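Local coordinates for cytochrome c class I (Sideroxydans lithotrophicus, PDB 4XXL), which binds heme c covalently and probably serves as an electron shuttle in lithoautotrophic growth, at residues G48-K53 against S57-A62. Numbering follows the deposited sequence.
Sequences GVDKEK and SYKKVA. With HEC (heme c), chain B.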
loop_
_atom_site.group_PDB
_atom_site.type_symbol
_atom_site.label_atom_id
_atom_site.label_comp_id
_atom_site.label_asym_id
_atom_site.label_seq_id
_atom_site.Cartn_x
_atom_site.Cartn_y
_atom_site.Cartn_z
ATOM N N GLY A 48 -3.837 8.789 -0.279
ATOM C CA GLY A 48 -3.859 9.387 1.053
ATOM C C GLY A 48 -4.264 8.420 2.101
ATOM O O GLY A 48 -4.775 7.346 1.783
ATOM N N VAL A 49 -4.037 8.773 3.365
ATOM C CA VAL A 49 -4.597 8.008 4.457
ATOM C C VAL A 49 -6.124 7.972 4.384
ATOM O O VAL A 49 -6.731 6.910 4.465
ATOM C CB VAL A 49 -4.017 8.466 5.785
ATOM C CG1 VAL A 49 -4.747 7.864 6.959
ATOM C CG2 VAL A 49 -2.576 8.022 5.822
ATOM N N ASP A 50 -6.750 9.150 4.347
ATOM C CA ASP A 50 -8.223 9.232 4.355
ATOM C C ASP A 50 -8.782 9.794 3.058
ATOM O O ASP A 50 -9.917 9.512 2.706
ATOM C CB ASP A 50 -8.687 10.115 5.523
ATOM C CG ASP A 50 -10.233 10.155 5.680
ATOM O OD1 ASP A 50 -10.906 9.115 5.491
ATOM O OD2 ASP A 50 -10.772 11.239 6.022
ATOM N N LYS A 51 -7.989 10.553 2.325
ATOM C CA LYS A 51 -8.420 11.158 1.079
ATOM C C LYS A 51 -7.954 10.335 -0.100
ATOM O O LYS A 51 -6.794 10.034 -0.240
ATOM C CB LYS A 51 -7.902 12.584 0.985
ATOM C CG LYS A 51 -8.359 13.338 -0.267
ATOM C CD LYS A 51 -7.548 14.612 -0.501
ATOM C CE LYS A 51 -6.056 14.292 -0.500
ATOM N NZ LYS A 51 -5.052 15.201 -1.105
ATOM N N GLU A 52 -8.924 10.003 -0.926
ATOM C CA GLU A 52 -8.739 9.417 -2.237
ATOM C C GLU A 52 -7.954 10.355 -3.170
ATOM O O GLU A 52 -8.174 11.546 -3.197
ATOM C CB GLU A 52 -10.136 9.244 -2.811
ATOM C CG GLU A 52 -10.208 8.454 -4.067
ATOM C CD GLU A 52 -11.651 8.119 -4.382
ATOM O OE1 GLU A 52 -12.353 9.004 -4.943
ATOM O OE2 GLU A 52 -12.060 6.982 -4.050
ATOM N N LYS A 53 -7.020 9.815 -3.914
ATOM C CA LYS A 53 -6.495 10.496 -5.050
ATOM C C LYS A 53 -6.553 9.559 -6.233
ATOM O O LYS A 53 -7.570 8.878 -6.467
ATOM C CB LYS A 53 -5.088 11.015 -4.738
ATOM C CG LYS A 53 -5.054 12.167 -3.752
ATOM C CD LYS A 53 -3.761 12.959 -3.887
ATOM C CE LYS A 53 -2.604 12.174 -3.270
ATOM N NZ LYS A 53 -1.399 13.064 -3.137
ATOM N N SER A 57 -7.888 5.483 -0.917
ATOM C CA SER A 57 -7.330 5.818 0.387
ATOM C C SER A 57 -6.875 4.561 1.104
ATOM O O SER A 57 -7.414 3.467 0.956
ATOM C CB SER A 57 -8.268 6.655 1.261
ATOM O OG SER A 57 -9.300 5.822 1.765
ATOM N N TYR A 58 -5.908 4.732 1.995
ATOM C CA TYR A 58 -5.461 3.546 2.676
ATOM C C TYR A 58 -6.485 3.094 3.687
ATOM O O TYR A 58 -6.522 1.935 4.009
ATOM C CB TYR A 58 -4.093 3.725 3.306
ATOM C CG TYR A 58 -2.973 3.797 2.276
ATOM C CD1 TYR A 58 -3.012 3.032 1.121
ATOM C CD2 TYR A 58 -1.822 4.543 2.508
ATOM C CE1 TYR A 58 -1.927 3.051 0.216
ATOM C CE2 TYR A 58 -0.765 4.568 1.620
ATOM C CZ TYR A 58 -0.804 3.818 0.482
ATOM O OH TYR A 58 0.254 3.831 -0.382
ATOM N N LYS A 59 -7.310 4.017 4.192
ATOM C CA LYS A 59 -8.457 3.663 5.041
ATOM C C LYS A 59 -9.373 2.728 4.302
ATOM O O LYS A 59 -9.758 1.683 4.865
ATOM C CB LYS A 59 -9.192 4.921 5.501
ATOM C CG LYS A 59 -10.459 4.599 6.326
ATOM C CD LYS A 59 -11.195 5.854 6.805
ATOM C CE LYS A 59 -12.518 5.416 7.438
ATOM N NZ LYS A 59 -12.777 6.197 8.673
ATOM N N LYS A 60 -9.695 3.035 3.034
ATOM C CA LYS A 60 -10.570 2.169 2.222
ATOM C C LYS A 60 -9.926 0.807 1.924
ATOM O O LYS A 60 -10.556 -0.235 1.967
ATOM C CB LYS A 60 -10.918 2.891 0.918
ATOM C CG LYS A 60 -11.874 2.156 -0.029
ATOM C CD LYS A 60 -12.262 2.994 -1.236
ATOM C CE LYS A 60 -13.328 4.012 -0.850
ATOM N NZ LYS A 60 -14.637 3.322 -0.626
ATOM N N VAL A 61 -8.627 0.820 1.695
ATOM C CA VAL A 61 -7.926 -0.448 1.515
ATOM C C VAL A 61 -8.020 -1.269 2.780
ATOM O O VAL A 61 -8.213 -2.507 2.748
ATOM C CB VAL A 61 -6.432 -0.224 1.184
ATOM C CG1 VAL A 61 -5.694 -1.538 1.136
ATOM C CG2 VAL A 61 -6.347 0.439 -0.212
ATOM N N ALA A 62 -7.696 -0.659 3.922
ATOM C CA ALA A 62 -7.754 -1.370 5.214
ATOM C C ALA A 62 -9.154 -1.959 5.392
ATOM O O ALA A 62 -9.300 -3.091 5.863
ATOM C CB ALA A 62 -7.373 -0.474 6.353
HETATM FE FE HEC B . -1.012 2.111 -5.145
HETATM C CHA HEC B . -3.931 0.232 -5.374
HETATM C CHB HEC B . -0.286 0.643 -2.105
HETATM C CHC HEC B . 2.107 3.592 -5.182
HETATM C CHD HEC B . -1.977 4.008 -7.757
HETATM N NA HEC B . -1.934 0.659 -4.007
HETATM C C1A HEC B . -3.137 0.099 -4.243
HETATM C C2A HEC B . -3.452 -0.707 -3.118
HETATM C C3A HEC B . -2.429 -0.555 -2.212
HETATM C C4A HEC B . -1.465 0.323 -2.779
HETATM C CMA HEC B . -2.305 -1.147 -0.842
HETATM C CAA HEC B . -4.727 -1.543 -3.014
HETATM C CBA HEC B . -4.487 -2.895 -3.646
HETATM C CGA HEC B . -5.646 -3.865 -3.486
HETATM O O1A HEC B . -6.768 -3.442 -3.172
HETATM O O2A HEC B . -5.406 -5.117 -3.552
HETATM N NB HEC B . 0.587 2.137 -3.904
HETATM C C1B HEC B . 0.683 1.463 -2.707
HETATM C C2B HEC B . 1.966 1.712 -2.132
HETATM C C3B HEC B . 2.671 2.507 -2.954
HETATM C C4B HEC B . 1.813 2.775 -4.101
HETATM C CMB HEC B . 2.438 1.126 -0.832
HETATM C CAB HEC B . 4.076 2.960 -2.884
HETATM C CBB HEC B . 4.950 1.850 -2.927
HETATM N NC HEC B . -0.118 3.598 -6.284
HETATM C C1C HEC B . 1.172 3.977 -6.099
HETATM C C2C HEC B . 1.351 5.039 -7.009
HETATM C C3C HEC B . 0.191 5.277 -7.721
HETATM C C4C HEC B . -0.716 4.283 -7.247
HETATM C CMC HEC B . 2.612 5.819 -7.065
HETATM C CAC HEC B . -0.052 6.359 -8.763
HETATM C CBC HEC B . 0.821 6.461 -9.854
HETATM N ND HEC B . -2.559 2.066 -6.326
HETATM C C1D HEC B . -2.828 2.953 -7.347
HETATM C C2D HEC B . -4.099 2.618 -8.037
HETATM C C3D HEC B . -4.600 1.589 -7.368
HETATM C C4D HEC B . -3.670 1.258 -6.272
HETATM C CMD HEC B . -4.671 3.340 -9.196
HETATM C CAD HEC B . -5.942 0.881 -7.626
HETATM C CBD HEC B . -5.769 -0.266 -8.578
HETATM C CGD HEC B . -7.045 -1.042 -8.921
HETATM O O1D HEC B . -8.075 -1.039 -8.179
HETATM O O2D HEC B . -7.018 -1.765 -9.953
HETATM O O HOH W 1 -11.291 6.992 3.051
HETATM O O HOH W 2 -10.646 5.997 -1.697
#
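The loop after the CXXCH heme-attachment motif, whose C43 and C46 hold the heme covalently and whose H47 ligates the iron, meets the N-terminus of helix 58-65. Two backbone carbonyls of the loop accept from the first turn of the helix. Y58 N donates to G48 O at 2.9 Å, and K59 N donates to V49 O at 3.0 Å. The G48 carbonyl also receives a CA-H...O contact from S57. S57 is the N-cap. Its OG stands between the backbone N and the carbonyl carbon (chi1 75°), where it accepts from K60 N at 3.1 Å. Two waters tie S57 to the loop: one joins OG to D50 O, the other joins the backbone N to E52 OE2. The D50 and K59 side chains run alongside each other, with D50 OD1 3.5 Å from K59 CD.

Y58 turns from the loop to the heme. CG lies anti to its carbonyl carbon (chi1 -71°), and the hydroxyl OH comes to 3.2 Å from heme C2B. The ring stacks with that of the axial ligand H47 and also touches C43 and I114. Replacing Y58 with an alanine would probably open a gap beside the heme and deprive the H47 ring of its stacking partner. A heme-binding CXXCH segment, followed by a loop and a helix lining the pocket, is typical of the class I cytochrome c fold.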